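VlsE1 (PDB 1L8W) is a variable outer-surface lipoprotein of the Lyme disease spirochaete, an antigen whose variation probably helps the bacterium evade the host immune response. Local coordinates at residues A230-K240 against N246-D254. Residues are numbered along the deposited sequence; the frame is centred on the assembly and turned at random.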
loop_
_atom_site.group_PDB
_atom_site.type_symbol
_atom_site.label_atom_id
_atom_site.label_comp_id
_atom_site.label_asym_id
_atom_site.label_seq_id
_atom_site.Cartn_x
_atom_site.Cartn_y
_atom_site.Cartn_z
ATOM N N ALA A 230 9.180 -6.089 1.709
ATOM C CA ALA A 230 8.302 -7.227 1.899
ATOM C C ALA A 230 8.180 -8.058 0.624
ATOM O O ALA A 230 8.223 -9.282 0.677
ATOM C CB ALA A 230 6.938 -6.748 2.342
ATOM N N ALA A 231 8.030 -7.386 -0.513
ATOM C CA ALA A 231 7.888 -8.063 -1.799
ATOM C C ALA A 231 9.070 -8.975 -2.102
ATOM O O ALA A 231 8.966 -9.889 -2.919
ATOM C CB ALA A 231 7.728 -7.032 -2.920
ATOM N N ASP A 232 10.197 -8.723 -1.442
ATOM C CA ASP A 232 11.394 -9.523 -1.655
ATOM C C ASP A 232 11.527 -10.683 -0.671
ATOM O O ASP A 232 12.407 -11.525 -0.820
ATOM C CB ASP A 232 12.632 -8.627 -1.600
ATOM C CG ASP A 232 12.786 -7.777 -2.850
ATOM O OD1 ASP A 232 13.099 -8.353 -3.913
ATOM O OD2 ASP A 232 12.580 -6.542 -2.782
ATOM N N ALA A 233 10.650 -10.733 0.325
ATOM C CA ALA A 233 10.681 -11.815 1.304
ATOM C C ALA A 233 10.392 -13.137 0.599
ATOM O O ALA A 233 9.926 -13.156 -0.541
ATOM C CB ALA A 233 9.645 -11.567 2.402
ATOM N N ALA A 234 10.663 -14.244 1.276
ATOM C CA ALA A 234 10.429 -15.557 0.695
ATOM C C ALA A 234 9.169 -16.183 1.263
ATOM O O ALA A 234 8.502 -16.971 0.587
ATOM C CB ALA A 234 11.623 -16.458 0.955
ATOM N N GLU A 235 8.845 -15.827 2.502
ATOM C CA GLU A 235 7.668 -16.356 3.182
ATOM C C GLU A 235 6.503 -15.383 3.025
ATOM O O GLU A 235 6.084 -14.741 3.994
ATOM C CB GLU A 235 7.968 -16.560 4.670
ATOM C CG GLU A 235 9.458 -16.668 5.009
ATOM C CD GLU A 235 10.185 -15.325 4.924
ATOM O OE1 GLU A 235 9.895 -14.436 5.754
ATOM O OE2 GLU A 235 11.041 -15.154 4.028
ATOM N N GLN A 236 5.971 -15.292 1.808
ATOM C CA GLN A 236 4.876 -14.379 1.522
ATOM C C GLN A 236 3.468 -14.921 1.654
ATOM O O GLN A 236 2.517 -14.262 1.237
ATOM C CB GLN A 236 5.039 -13.781 0.126
ATOM C CG GLN A 236 6.288 -12.949 -0.019
ATOM C CD GLN A 236 6.291 -12.125 -1.278
ATOM O OE1 GLN A 236 7.329 -11.600 -1.682
ATOM N NE2 GLN A 236 5.125 -11.996 -1.905
ATOM N N ASP A 237 3.311 -16.105 2.232
ATOM C CA ASP A 237 1.968 -16.646 2.399
ATOM C C ASP A 237 1.351 -16.162 3.706
ATOM O O ASP A 237 2.063 -15.831 4.658
ATOM C CB ASP A 237 1.980 -18.176 2.349
ATOM C CG ASP A 237 0.991 -18.723 1.330
ATOM O OD1 ASP A 237 -0.234 -18.548 1.532
ATOM O OD2 ASP A 237 1.437 -19.306 0.315
ATOM N N GLY A 238 0.022 -16.120 3.737
ATOM C CA GLY A 238 -0.695 -15.659 4.913
ATOM C C GLY A 238 -0.376 -16.377 6.214
ATOM O O GLY A 238 -0.223 -17.599 6.245
ATOM N N LYS A 239 -0.290 -15.600 7.291
ATOM C CA LYS A 239 0.008 -16.115 8.622
ATOM C C LYS A 239 -0.742 -15.291 9.670
ATOM O O LYS A 239 -0.978 -14.095 9.481
ATOM C CB LYS A 239 1.513 -16.028 8.894
ATOM C CG LYS A 239 2.380 -16.811 7.919
ATOM C CD LYS A 239 3.836 -16.784 8.337
ATOM C CE LYS A 239 4.741 -17.294 7.226
ATOM N NZ LYS A 239 4.653 -16.429 6.006
ATOM N N LYS A 240 -1.115 -15.927 10.779
ATOM C CA LYS A 240 -1.822 -15.221 11.838
ATOM C C LYS A 240 -0.911 -14.127 12.377
ATOM O O LYS A 240 0.306 -14.183 12.189
ATOM C CB LYS A 240 -2.241 -16.189 12.950
ATOM C CG LYS A 240 -1.107 -16.945 13.620
ATOM C CD LYS A 240 -1.664 -18.081 14.486
ATOM C CE LYS A 240 -2.625 -17.564 15.546
ATOM N NZ LYS A 240 -3.307 -18.650 16.309
ATOM N N ASN A 246 6.489 -10.498 7.905
ATOM C CA ASN A 246 6.568 -9.421 6.924
ATOM C C ASN A 246 5.159 -8.883 6.672
ATOM O O ASN A 246 4.177 -9.597 6.863
ATOM C CB ASN A 246 7.220 -9.927 5.628
ATOM C CG ASN A 246 6.404 -11.014 4.940
ATOM O OD1 ASN A 246 5.343 -10.747 4.376
ATOM N ND2 ASN A 246 6.900 -12.246 4.985
ATOM N N PRO A 247 5.035 -7.614 6.248
ATOM C CA PRO A 247 3.691 -7.074 6.009
ATOM C C PRO A 247 2.805 -7.817 4.986
ATOM O O PRO A 247 1.570 -7.789 5.098
ATOM C CB PRO A 247 3.961 -5.607 5.642
ATOM C CG PRO A 247 5.359 -5.599 5.146
ATOM C CD PRO A 247 6.073 -6.594 6.018
ATOM N N ILE A 248 3.420 -8.481 4.006
ATOM C CA ILE A 248 2.661 -9.240 3.008
ATOM C C ILE A 248 1.996 -10.458 3.664
ATOM O O ILE A 248 0.809 -10.717 3.457
ATOM C CB ILE A 248 3.573 -9.702 1.832
ATOM C CG1 ILE A 248 4.009 -8.484 1.009
ATOM C CG2 ILE A 248 2.845 -10.711 0.941
ATOM C CD1 ILE A 248 4.916 -8.821 -0.150
ATOM N N ALA A 249 2.751 -11.185 4.477
ATOM C CA ALA A 249 2.221 -12.355 5.166
ATOM C C ALA A 249 1.143 -11.959 6.175
ATOM O O ALA A 249 0.181 -12.707 6.408
ATOM C CB ALA A 249 3.346 -13.087 5.877
ATOM N N ALA A 250 1.311 -10.785 6.776
ATOM C CA ALA A 250 0.358 -10.292 7.767
ATOM C C ALA A 250 -0.923 -9.819 7.100
ATOM O O ALA A 250 -2.014 -10.079 7.609
ATOM C CB ALA A 250 0.986 -9.147 8.598
ATOM N N ALA A 251 -0.791 -9.133 5.967
ATOM C CA ALA A 251 -1.950 -8.619 5.225
ATOM C C ALA A 251 -2.864 -9.736 4.689
ATOM O O ALA A 251 -4.083 -9.643 4.792
ATOM C CB ALA A 251 -1.482 -7.720 4.075
ATOM N N ILE A 252 -2.286 -10.786 4.111
ATOM C CA ILE A 252 -3.109 -11.884 3.616
ATOM C C ILE A 252 -3.812 -12.534 4.800
ATOM O O ILE A 252 -5.025 -12.769 4.760
ATOM C CB ILE A 252 -2.267 -12.940 2.859
ATOM C CG1 ILE A 252 -1.723 -12.327 1.566
ATOM C CG2 ILE A 252 -3.123 -14.185 2.570
ATOM C CD1 ILE A 252 -0.750 -13.205 0.805
ATOM N N GLY A 253 -3.060 -12.830 5.859
ATOM C CA GLY A 253 -3.674 -13.431 7.035
ATOM C C GLY A 253 -3.868 -14.942 7.043
ATOM O O GLY A 253 -3.537 -15.647 6.079
ATOM N N ASP A 254 -4.444 -15.421 8.144
ATOM C CA ASP A 254 -4.693 -16.841 8.394
ATOM C C ASP A 254 -6.110 -17.053 8.946
ATOM O O ASP A 254 -6.687 -16.150 9.540
ATOM C CB ASP A 254 -3.635 -17.337 9.393
ATOM C CG ASP A 254 -3.865 -18.761 9.857
ATOM O OD1 ASP A 254 -4.809 -18.989 10.646
ATOM O OD2 ASP A 254 -3.094 -19.651 9.435
HETATM O O HOH W 1 -2.172 -11.789 9.834
HETATM O O HOH W 2 -0.386 -18.796 10.932
#
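N246 and E235 make the first of two direct hydrogen bonds between the loop 230-240 and the short helix 247-252. N246 ND2 donates to E235 O at 2.8 Å; the acceptor lies in the plane of the amide, although the nitrogen stands 50° out of the carbonyl plane of E235. The other end of the same amide is the N-cap: OD1 accepts from A249 N at 2.6 Å. With chi1 at 63°, CG sits between the backbone N and carbonyl carbon, and the turn at chi2 (72°) directs OD1 to A249 N and ND2 to E235 O. The same A249 also offers its carbonyl: A249 O accepts from K239 N at 3.1 Å and, from the opposite face of its plane, from G253 N. G238 CA comes within 3.1 Å of G253 O, a CA-H...O contact, and touches I252 CG2. At the end of helix 220-230, A230 CB presses on P247 CG at 3.4 Å, tighter than usual carbon contact, and also meets I248 CG1; the I248 CD1 methyl lies against the carbonyl A230 O. The K239 side chain supports this arrangement from beside the A249 methyl, extended to a bend at chi4; its NZ donates to D237 O at 3.0 Å and weakly to E235 O, the acceptor of the N246 bond. A water bridges K239 O and A250 O. I248 and I252 also touch helix 153-170, while P247 and A251 meet helix 269-281. Both direct bonds across the contact end on backbone carbonyls, so the polar link depends largely on main-chain path, with the N246 amide tying helix start to loop.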